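Outer membrane porin F (Pseudomonas aeruginosa, PDB 4RLC) forms, through its N-terminal domain, an eight-stranded beta-barrel in the bacterial outer membrane and probably serves the passage of small solutes. Local coordinates at residues A[22-27]-A[141-146]; A[83-88]-A[127-132]; A[89-94]-A[98-103]. All coordinates share one frame; numbering follows the deposited sequence.

Interaction 1: residues A[22-27]-A[141-146]. With C8E ((hydroxyethyloxy)tri(ethyloxy)octane), chain F; C8E ((hydroxyethyloxy)tri(ethyloxy)octane), chain C; C8E ((hydroxyethyloxy)tri(ethyloxy)octane), chain E.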
loop_
_atom_site.group_PDB
_atom_site.type_symbol
_atom_site.label_atom_id
_atom_site.label_comp_id
_atom_site.label_asym_id
_atom_site.label_seq_id
_atom_site.Cartn_x
_atom_site.Cartn_y
_atom_site.Cartn_z
ATOM N N GLU A 22 4.048 -7.638 10.185
ATOM C CA GLU A 22 2.658 -7.329 9.963
ATOM C C GLU A 22 2.183 -7.938 8.679
ATOM O O GLU A 22 2.904 -7.927 7.660
ATOM C CB GLU A 22 2.390 -5.777 9.902
ATOM C CG GLU A 22 2.367 -5.222 11.264
ATOM C CD GLU A 22 2.096 -3.713 11.370
ATOM O OE1 GLU A 22 2.002 -2.982 10.362
ATOM O OE2 GLU A 22 2.020 -3.340 12.533
ATOM N N ILE A 23 1.014 -8.553 8.722
ATOM C CA ILE A 23 0.316 -8.981 7.548
ATOM C C ILE A 23 -0.951 -8.158 7.432
ATOM O O ILE A 23 -1.647 -7.963 8.414
ATOM C CB ILE A 23 -0.156 -10.426 7.703
ATOM C CG1 ILE A 23 1.029 -11.262 8.129
ATOM C CG2 ILE A 23 -0.784 -10.916 6.423
ATOM C CD1 ILE A 23 1.972 -11.413 7.074
ATOM N N GLU A 24 -1.239 -7.704 6.215
ATOM C CA GLU A 24 -2.360 -6.742 5.995
ATOM C C GLU A 24 -3.146 -7.063 4.769
ATOM O O GLU A 24 -2.555 -7.564 3.758
ATOM C CB GLU A 24 -1.751 -5.322 5.843
ATOM C CG GLU A 24 -2.762 -4.215 5.648
ATOM C CD GLU A 24 -2.060 -2.857 5.559
ATOM O OE1 GLU A 24 -1.043 -2.675 6.244
ATOM O OE2 GLU A 24 -2.530 -1.993 4.785
ATOM N N ALA A 25 -4.457 -6.754 4.758
ATOM C CA ALA A 25 -5.302 -6.810 3.579
ATOM C C ALA A 25 -5.718 -5.373 3.349
ATOM O O ALA A 25 -5.960 -4.697 4.308
ATOM C CB ALA A 25 -6.540 -7.669 3.718
ATOM N N PHE A 26 -5.758 -4.972 2.093
ATOM C CA PHE A 26 -6.188 -3.571 1.736
ATOM C C PHE A 26 -7.093 -3.478 0.542
ATOM O O PHE A 26 -7.131 -4.357 -0.314
ATOM C CB PHE A 26 -4.947 -2.695 1.551
ATOM C CG PHE A 26 -4.122 -3.016 0.362
ATOM C CD1 PHE A 26 -4.475 -2.646 -0.896
ATOM C CD2 PHE A 26 -2.933 -3.780 0.539
ATOM C CE1 PHE A 26 -3.686 -2.970 -2.013
ATOM C CE2 PHE A 26 -2.162 -4.094 -0.555
ATOM C CZ PHE A 26 -2.558 -3.741 -1.818
ATOM N N GLY A 27 -7.751 -2.285 0.370
ATOM C CA GLY A 27 -8.533 -2.065 -0.738
ATOM C C GLY A 27 -8.541 -0.526 -0.905
ATOM O O GLY A 27 -8.665 0.203 0.066
ATOM N N ASN A 141 -2.187 -6.377 18.872
ATOM C CA ASN A 141 -1.886 -7.025 17.626
ATOM C C ASN A 141 -2.679 -6.590 16.413
ATOM O O ASN A 141 -2.104 -6.574 15.302
ATOM C CB ASN A 141 -2.053 -8.553 17.772
ATOM C CG ASN A 141 -1.279 -9.100 18.938
ATOM O OD1 ASN A 141 -1.865 -9.375 19.987
ATOM N ND2 ASN A 141 0.047 -9.286 18.778
ATOM N N PHE A 142 -3.922 -6.121 16.538
ATOM C CA PHE A 142 -4.731 -5.863 15.385
ATOM C C PHE A 142 -4.874 -4.334 15.134
ATOM O O PHE A 142 -4.983 -3.624 16.076
ATOM C CB PHE A 142 -6.126 -6.436 15.528
ATOM C CG PHE A 142 -6.165 -7.955 15.439
ATOM C CD1 PHE A 142 -6.307 -8.544 14.201
ATOM C CD2 PHE A 142 -6.131 -8.687 16.547
ATOM C CE1 PHE A 142 -6.354 -9.932 14.109
ATOM C CE2 PHE A 142 -6.137 -10.123 16.482
ATOM C CZ PHE A 142 -6.285 -10.683 15.245
ATOM N N PHE A 143 -4.827 -3.967 13.872
ATOM C CA PHE A 143 -5.026 -2.547 13.450
ATOM C C PHE A 143 -5.984 -2.447 12.300
ATOM O O PHE A 143 -6.158 -3.322 11.505
ATOM C CB PHE A 143 -3.680 -1.851 13.175
ATOM C CG PHE A 143 -2.958 -2.342 11.960
ATOM C CD1 PHE A 143 -3.210 -1.851 10.673
ATOM C CD2 PHE A 143 -2.077 -3.442 12.106
ATOM C CE1 PHE A 143 -2.496 -2.369 9.578
ATOM C CE2 PHE A 143 -1.370 -3.922 11.004
ATOM C CZ PHE A 143 -1.614 -3.448 9.768
ATOM N N ALA A 144 -6.606 -1.246 12.181
ATOM C CA ALA A 144 -7.296 -0.833 11.004
ATOM C C ALA A 144 -6.525 0.427 10.482
ATOM O O ALA A 144 -5.913 1.155 11.286
ATOM C CB ALA A 144 -8.729 -0.488 11.347
ATOM N N LYS A 145 -6.558 0.616 9.200
ATOM C CA LYS A 145 -5.772 1.709 8.541
ATOM C C LYS A 145 -6.631 2.458 7.539
ATOM O O LYS A 145 -7.461 1.868 6.848
ATOM C CB LYS A 145 -4.601 1.010 7.807
ATOM C CG LYS A 145 -3.744 1.786 6.839
ATOM C CD LYS A 145 -2.605 0.872 6.392
ATOM C CE LYS A 145 -2.009 1.141 5.023
ATOM N NZ LYS A 145 -0.793 0.258 4.872
ATOM N N ALA A 146 -6.483 3.807 7.475
ATOM C CA ALA A 146 -7.048 4.599 6.395
ATOM C C ALA A 146 -5.893 5.319 5.711
ATOM O O ALA A 146 -5.016 5.828 6.421
ATOM C CB ALA A 146 -7.929 5.719 6.992
HETATM C C6 C8E F . -4.388 13.676 20.199
HETATM C C7 C8E F . -5.869 13.410 19.886
HETATM C C8 C8E F . -6.233 11.923 19.796
HETATM O O9 C8E F . -7.226 11.710 18.779
HETATM C C10 C8E F . -7.262 10.388 18.214
HETATM C C11 C8E F . -8.700 9.884 18.310
HETATM O O12 C8E F . -8.909 8.668 17.595
HETATM C C13 C8E F . -8.755 8.777 16.178
HETATM C C14 C8E F . -9.741 7.822 15.524
HETATM O O15 C8E F . -9.474 7.769 14.119
HETATM C C16 C8E F . -8.544 6.756 13.711
HETATM C C17 C8E F . -8.998 6.119 12.403
HETATM O O18 C8E F . -8.031 5.150 11.986
HETATM C C19 C8E F . -8.325 4.528 10.756
HETATM C C20 C8E F . -9.189 3.349 11.050
HETATM O O21 C8E F . -10.295 3.306 10.170
HETATM C C1 C8E C . 3.764 -10.731 -6.431
HETATM C C2 C8E C . 4.625 -10.511 -5.211
HETATM C C3 C8E C . 3.944 -10.896 -3.891
HETATM C C4 C8E C . 4.276 -9.834 -2.857
HETATM C C5 C8E C . 3.762 -10.099 -1.448
HETATM C C6 C8E C . 2.310 -10.486 -1.318
HETATM C C7 C8E C . 1.891 -10.316 0.136
HETATM C C8 C8E C . 0.481 -10.801 0.453
HETATM O O9 C8E C . 0.441 -11.174 1.848
HETATM C C10 C8E C . -0.742 -10.880 2.613
HETATM C C11 C8E C . -1.790 -11.994 2.540
HETATM O O12 C8E C . -2.846 -11.832 3.519
HETATM C C13 C8E C . -3.893 -10.926 3.158
HETATM C C14 C8E C . -4.847 -11.548 2.142
HETATM O O15 C8E C . -5.155 -10.594 1.121
HETATM C C16 C8E C . -6.271 -10.919 0.299
HETATM C C17 C8E C . -6.994 -9.628 0.012
HETATM O O18 C8E C . -7.618 -9.681 -1.255
HETATM O O12 C8E E . -11.452 5.898 3.273
HETATM C C13 C8E E . -12.623 5.785 2.469
HETATM C C14 C8E E . -12.842 4.370 1.940
HETATM O O15 C8E E . -11.809 3.995 1.020
HETATM C C16 C8E E . -12.256 3.289 -0.111
HETATM C C17 C8E E . -11.773 1.860 -0.081
HETATM O O18 C8E E . -12.590 1.156 -0.996
HETATM C C19 C8E E . -11.942 0.242 -1.829
HETATM C C20 C8E E . -12.940 -0.466 -2.685
HETATM O O21 C8E E . -14.041 0.366 -3.055
HETATM O O HOH W 1 1.002 -0.639 6.916
#
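K145 and E24 meet at about a right angle, the ammonium group reaching E24 OE2 on its syn lone pair. The salt bridge runs from K145 NZ to E24 OE2 at 2.8 Å, with a weak second bond from NZ to E24 OE1 at 3.2 Å. Water 1 also links the pair, accepting from K145 NZ and donating to E24 OE1 (3.0 Å). Both chains are extended, and E24 reaches over with CG opposite its backbone N (chi1 -178°). Between the two strands, whose axes lie 9.0 Å apart, no backbone bond forms: strand 164-174 separates them in the closed antiparallel barrel, and the glutamates, F143 and K145 meet through side chains on the interior face. The F143 ring is flanked by two carboxylates set differently. E24 OE1 comes to its edge, in the ring plane and 3.6 Å from CE1, with carboxylate and ring planes 85° apart. E22 approaches obliquely, its CD 3.5 Å from F143 CE2 and the planes 33° apart. The oxygens of E22 are held elsewhere, OE1 by a salt bridge to K135 and OE2 by Y137 and N174; K135 also forms a cation-pi contact with F143.

Interaction 2: residues A[83-88]-A[127-132]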
loop_
_atom_site.group_PDB
_atom_site.type_symbol
_atom_site.label_atom_id
_atom_site.label_comp_id
_atom_site.label_asym_id
_atom_site.label_seq_id
_atom_site.Cartn_x
_atom_site.Cartn_y
_atom_site.Cartn_z
ATOM N N LEU A 83 -0.334 -4.612 -9.300
ATOM C CA LEU A 83 0.653 -3.672 -8.808
ATOM C C LEU A 83 1.460 -4.312 -7.682
ATOM O O LEU A 83 0.858 -4.755 -6.669
ATOM C CB LEU A 83 -0.063 -2.414 -8.321
ATOM C CG LEU A 83 0.781 -1.233 -7.843
ATOM C CD1 LEU A 83 1.281 -0.541 -9.074
ATOM C CD2 LEU A 83 -0.026 -0.225 -7.041
ATOM N N THR A 84 2.785 -4.327 -7.799
ATOM C CA THR A 84 3.649 -4.850 -6.759
ATOM C C THR A 84 4.460 -3.711 -6.220
ATOM O O THR A 84 5.045 -2.978 -7.020
ATOM C CB THR A 84 4.560 -5.887 -7.343
ATOM O OG1 THR A 84 3.774 -6.841 -8.091
ATOM C CG2 THR A 84 5.392 -6.509 -6.243
ATOM N N SER A 85 4.573 -3.566 -4.905
ATOM C CA SER A 85 5.204 -2.376 -4.387
ATOM C C SER A 85 6.111 -2.675 -3.201
ATOM O O SER A 85 5.855 -3.616 -2.432
ATOM C CB SER A 85 4.082 -1.437 -3.959
ATOM O OG SER A 85 4.573 -0.215 -3.561
ATOM N N LEU A 86 7.199 -1.947 -3.106
ATOM C CA LEU A 86 8.080 -2.004 -1.952
ATOM C C LEU A 86 8.124 -0.603 -1.416
ATOM O O LEU A 86 8.583 0.360 -2.117
ATOM C CB LEU A 86 9.519 -2.471 -2.321
ATOM C CG LEU A 86 10.512 -2.700 -1.151
ATOM C CD1 LEU A 86 10.073 -3.800 -0.209
ATOM C CD2 LEU A 86 11.875 -3.109 -1.697
ATOM N N ASP A 87 7.757 -0.492 -0.135
ATOM C CA ASP A 87 7.631 0.841 0.493
ATOM C C ASP A 87 8.309 0.851 1.849
ATOM O O ASP A 87 8.336 -0.126 2.568
ATOM C CB ASP A 87 6.161 1.248 0.658
ATOM C CG ASP A 87 5.451 1.378 -0.677
ATOM O OD1 ASP A 87 5.489 2.476 -1.290
ATOM O OD2 ASP A 87 4.863 0.332 -1.140
ATOM N N ALA A 88 8.881 2.024 2.187
ATOM C CA ALA A 88 9.326 2.319 3.530
ATOM C C ALA A 88 8.348 3.199 4.227
ATOM O O ALA A 88 7.985 4.291 3.691
ATOM C CB ALA A 88 10.657 3.021 3.453
ATOM N N MET A 127 6.812 3.039 -11.109
ATOM C CA MET A 127 6.323 4.351 -10.653
ATOM C C MET A 127 6.859 4.579 -9.228
ATOM O O MET A 127 7.324 3.657 -8.569
ATOM C CB MET A 127 4.805 4.339 -10.661
ATOM C CG MET A 127 4.226 4.092 -12.037
ATOM S SD MET A 127 2.437 3.963 -11.886
ATOM C CE MET A 127 2.277 2.980 -10.414
ATOM N N ALA A 128 6.886 5.836 -8.817
ATOM C CA ALA A 128 7.275 6.190 -7.471
ATOM C C ALA A 128 6.020 6.370 -6.682
ATOM O O ALA A 128 5.016 6.897 -7.225
ATOM C CB ALA A 128 8.045 7.496 -7.473
ATOM N N ASN A 129 6.080 6.048 -5.399
ATOM C CA ASN A 129 4.919 6.134 -4.505
ATOM C C ASN A 129 5.184 7.078 -3.393
ATOM O O ASN A 129 6.249 7.053 -2.861
ATOM C CB ASN A 129 4.640 4.806 -3.773
ATOM C CG ASN A 129 4.377 3.690 -4.685
ATOM O OD1 ASN A 129 3.876 3.897 -5.798
ATOM N ND2 ASN A 129 4.720 2.475 -4.252
ATOM N N ILE A 130 4.198 7.912 -3.014
ATOM C CA ILE A 130 4.304 8.579 -1.764
ATOM C C ILE A 130 2.933 8.409 -1.093
ATOM O O ILE A 130 1.897 8.310 -1.767
ATOM C CB ILE A 130 4.672 10.081 -1.982
ATOM C CG1 ILE A 130 4.816 10.793 -0.659
ATOM C CG2 ILE A 130 3.644 10.784 -2.839
ATOM C CD1 ILE A 130 5.969 11.748 -0.639
ATOM N N GLY A 131 2.924 8.375 0.223
ATOM C CA GLY A 131 1.681 8.241 0.930
ATOM C C GLY A 131 1.697 8.679 2.344
ATOM O O GLY A 131 2.751 8.924 2.956
ATOM N N ALA A 132 0.499 8.719 2.906
ATOM C CA ALA A 132 0.348 8.993 4.315
ATOM C C ALA A 132 -0.961 8.324 4.807
ATOM O O ALA A 132 -1.903 8.030 4.060
ATOM C CB ALA A 132 0.249 10.531 4.569
#
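N129 reaches across to S85 and D87, and its side chain can be followed atom by atom. CB already lies against the carboxylate, 3.5 Å from D87 OD1. Since CG is placed opposite the carbonyl carbon (chi1 -59°), the amide projects toward strand 80-91, and CG itself lies 3.8 Å from D87 OD1. At the tip, ND2 donates to D87 OD1 over 3.1 Å with an N-H...O angle of 163°, a nearly straight bond. It enters on the syn lone pair of OD1, and the acceptor lies close to the amide plane; the carboxylate and amide planes are 23° apart, so the two flat groups are almost coplanar although the side chains cross at about a right angle. This bond restrains rotation of the carboxylate. The same ND2 lies 2.8 Å from S85 OG. That hydroxyl is placed 2.5 Å from D87 OD2, a bond so short that its detail is doubtful. Beside this polar cluster the contact is apolar: M127, bent at its last torsion, brings CE to 3.9 Å from L83 CD1. Q151 of strand 142-153 touches L83, M127 and N129, while A108 of strand 98-115 lies against L83, S85 and N129. Strand 98-115 stands between the two segments, whose axes are 8.6 Å apart, so the side chains bridge second-neighbour strands. Such an inward-facing polar network, with aliphatic residues such as L86 and I130 on the outer surface, is characteristic of a small transmembrane beta-barrel.

Interaction 3: residues A[89-94]-A[98-103]. With C8E ((hydroxyethyloxy)tri(ethyloxy)octane), chain B.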
loop_
_atom_site.group_PDB
_atom_site.type_symbol
_atom_site.label_atom_id
_atom_site.label_comp_id
_atom_site.label_asym_id
_atom_site.label_seq_id
_atom_site.Cartn_x
_atom_site.Cartn_y
_atom_site.Cartn_z
ATOM N N ILE A 89 7.960 2.813 5.445
ATOM C CA ILE A 89 6.901 3.511 6.162
ATOM C C ILE A 89 7.433 3.988 7.523
ATOM O O ILE A 89 8.058 3.223 8.264
ATOM C CB ILE A 89 5.732 2.544 6.378
ATOM C CG1 ILE A 89 5.173 2.119 5.026
ATOM C CG2 ILE A 89 4.650 3.269 7.170
ATOM C CD1 ILE A 89 5.745 0.794 4.592
ATOM N N TYR A 90 7.331 5.293 7.765
ATOM C CA TYR A 90 7.714 5.845 9.013
ATOM C C TYR A 90 6.466 6.079 9.847
ATOM O O TYR A 90 5.593 6.863 9.418
ATOM C CB TYR A 90 8.465 7.223 8.822
ATOM C CG TYR A 90 8.839 7.786 10.190
ATOM C CD1 TYR A 90 9.906 7.273 10.911
ATOM C CD2 TYR A 90 8.046 8.718 10.796
ATOM C CE1 TYR A 90 10.212 7.739 12.149
ATOM C CE2 TYR A 90 8.317 9.190 12.057
ATOM C CZ TYR A 90 9.409 8.734 12.727
ATOM O OH TYR A 90 9.614 9.223 13.976
ATOM N N HIS A 91 6.441 5.560 11.074
ATOM C CA HIS A 91 5.340 5.666 11.995
ATOM C C HIS A 91 5.624 6.655 13.060
ATOM O O HIS A 91 6.594 6.600 13.786
ATOM C CB HIS A 91 4.987 4.351 12.681
ATOM C CG HIS A 91 4.560 3.268 11.743
ATOM N ND1 HIS A 91 5.432 2.561 10.934
ATOM C CD2 HIS A 91 3.341 2.709 11.540
ATOM C CE1 HIS A 91 4.782 1.616 10.278
ATOM N NE2 HIS A 91 3.509 1.693 10.618
ATOM N N PHE A 92 4.703 7.619 13.151
ATOM C CA PHE A 92 4.639 8.471 14.275
ATOM C C PHE A 92 3.987 7.807 15.484
ATOM O O PHE A 92 3.551 6.608 15.404
ATOM C CB PHE A 92 3.928 9.778 13.898
ATOM C CG PHE A 92 4.649 10.560 12.856
ATOM C CD1 PHE A 92 4.501 10.281 11.518
ATOM C CD2 PHE A 92 5.520 11.588 13.227
ATOM C CE1 PHE A 92 5.231 10.992 10.555
ATOM C CE2 PHE A 92 6.194 12.329 12.267
ATOM C CZ PHE A 92 6.037 12.029 10.941
ATOM N N GLY A 93 3.988 8.488 16.607
ATOM C CA GLY A 93 3.438 7.834 17.827
ATOM C C GLY A 93 4.398 6.732 18.286
ATOM O O GLY A 93 5.578 6.682 17.846
ATOM N N THR A 94 3.874 5.816 19.093
ATOM C CA THR A 94 4.726 4.783 19.665
ATOM C C THR A 94 4.061 3.467 19.514
ATOM O O THR A 94 2.817 3.401 19.392
ATOM C CB THR A 94 4.991 5.029 21.176
ATOM O OG1 THR A 94 3.736 5.142 21.838
ATOM C CG2 THR A 94 5.802 6.283 21.404
ATOM N N GLY A 98 -3.205 2.191 20.241
ATOM C CA GLY A 98 -3.465 3.634 19.956
ATOM C C GLY A 98 -3.152 3.953 18.514
ATOM O O GLY A 98 -2.947 3.095 17.646
ATOM N N LEU A 99 -3.009 5.250 18.244
ATOM C CA LEU A 99 -2.959 5.733 16.887
ATOM C C LEU A 99 -1.494 5.963 16.502
ATOM O O LEU A 99 -0.736 6.638 17.245
ATOM C CB LEU A 99 -3.726 7.119 16.814
ATOM C CG LEU A 99 -3.701 7.813 15.464
ATOM C CD1 LEU A 99 -4.556 7.079 14.430
ATOM C CD2 LEU A 99 -4.124 9.296 15.605
ATOM N N ARG A 100 -1.147 5.496 15.321
ATOM C CA ARG A 100 0.144 5.740 14.689
ATOM C C ARG A 100 -0.095 6.239 13.334
ATOM O O ARG A 100 -0.270 5.521 12.326
ATOM C CB ARG A 100 1.042 4.425 14.658
ATOM C CG ARG A 100 1.319 3.838 16.008
ATOM C CD ARG A 100 2.536 2.884 15.944
ATOM N NE ARG A 100 3.744 3.743 16.014
ATOM C CZ ARG A 100 4.988 3.276 15.947
ATOM N NH1 ARG A 100 6.006 4.099 16.068
ATOM N NH2 ARG A 100 5.212 1.968 15.803
ATOM N N PRO A 101 -0.130 7.586 13.200
ATOM C CA PRO A 101 -0.074 8.084 11.854
ATOM C C PRO A 101 1.227 7.677 11.162
ATOM O O PRO A 101 2.230 7.452 11.868
ATOM C CB PRO A 101 -0.124 9.609 12.063
ATOM C CG PRO A 101 -0.535 9.844 13.502
ATOM C CD PRO A 101 0.014 8.620 14.214
ATOM N N TYR A 102 1.247 7.691 9.827
ATOM C CA TYR A 102 2.453 7.389 9.106
ATOM C C TYR A 102 2.584 8.143 7.805
ATOM O O TYR A 102 1.639 8.654 7.224
ATOM C CB TYR A 102 2.494 5.837 8.833
ATOM C CG TYR A 102 1.490 5.366 7.784
ATOM C CD1 TYR A 102 1.763 5.475 6.431
ATOM C CD2 TYR A 102 0.202 4.857 8.144
ATOM C CE1 TYR A 102 0.818 5.117 5.481
ATOM C CE2 TYR A 102 -0.713 4.495 7.184
ATOM C CZ TYR A 102 -0.397 4.602 5.876
ATOM O OH TYR A 102 -1.302 4.309 4.915
ATOM N N VAL A 103 3.826 8.180 7.348
ATOM C CA VAL A 103 4.168 8.601 5.988
ATOM C C VAL A 103 5.025 7.502 5.315
ATOM O O VAL A 103 5.660 6.733 5.970
ATOM C CB VAL A 103 4.910 9.947 5.983
ATOM C CG1 VAL A 103 4.014 11.040 6.506
ATOM C CG2 VAL A 103 6.213 9.912 6.769
HETATM C C1 C8E B . -6.714 9.792 5.484
HETATM C C2 C8E B . -5.776 10.184 6.610
HETATM C C3 C8E B . -4.524 10.944 6.197
HETATM C C4 C8E B . -3.631 11.101 7.412
HETATM C C5 C8E B . -2.418 12.004 7.308
HETATM C C6 C8E B . -1.558 11.831 8.559
HETATM C C7 C8E B . -0.062 12.115 8.395
HETATM C C8 C8E B . 0.648 11.974 9.746
HETATM O O9 C8E B . 1.953 12.573 9.805
HETATM C C10 C8E B . 2.419 13.242 11.010
HETATM C C11 C8E B . 1.841 12.896 12.380
HETATM O O12 C8E B . 2.454 13.865 13.233
HETATM C C13 C8E B . 2.490 13.718 14.650
HETATM C C14 C8E B . 1.135 13.480 15.266
HETATM O O15 C8E B . 1.100 12.046 15.371
HETATM O O HOH W 2 0.829 5.866 19.475
#
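Backbone hydrogen bonds join Y90 and V103 in both directions: Y90 N donates to V103 O at 2.8 Å, and V103 N returns a bond to Y90 O at 3.0 Å. Next along, H91 and Y102 form a non-hydrogen-bonded pair, and F92 N then donates to P101 O at 2.8 Å. Side-chain to backbone bonds take over beyond the last bridge. R100, bent at chi3 (82°), brings its guanidinium alongside the backbone of 92-94, where NE donates to F92 O at 2.9 Å and NH1 reaches G93 O at 3.2 Å from well above the carbonyl plane. H91 CB sits over the centre of one guanidinium face, and T94 C lies over the other; the polar end is further anchored by D55 (salt bridge) and the carbonyl of D54. Water 2 accepts from T94 N and lies within hydrogen-bonding distance of L99 O.

Ring and apolar contacts complete the interface. The F92 ring is sandwiched, with Y90 CE2 over the centre of one face and C10 of the bound detergent 3.5 Å above the other, while P101 O and V103 CG2 approach its edge. On the H91 and Y102 side of the sheet, I89 CG2 packs beside the Y102 ring, 3.7 Å from CD1. G93 has a positive phi (71°) where the chain leaves the strand. Together these features define the closed end of an antiparallel beta-hairpin, here linking neighbouring strands 80-91 and 98-115 of the barrel.

Overall arrangement
All three contacts belong to one closed antiparallel sheet of eight strands in simple up-and-down order. Interactions 1 and 2 bridge second-neighbour strands through interior side chains, whereas interaction 3 joins adjacent strands near a hairpin turn. Along the chain they are nested: interaction 3 within interaction 2, and both within interaction 1. Their centres lie about 16 Å (1 and 2), 13 Å (1 and 3) and 17 Å (2 and 3) apart. Interactions 2 and 3 share strand 80-91 and touch where A132 CB meets Y102 O at 3.5 Å; Y102 OH also packs on K145 CE of interaction 1. Polar contacts at two levels thus occupy part of the lumen, consistent with a narrow, polar interior.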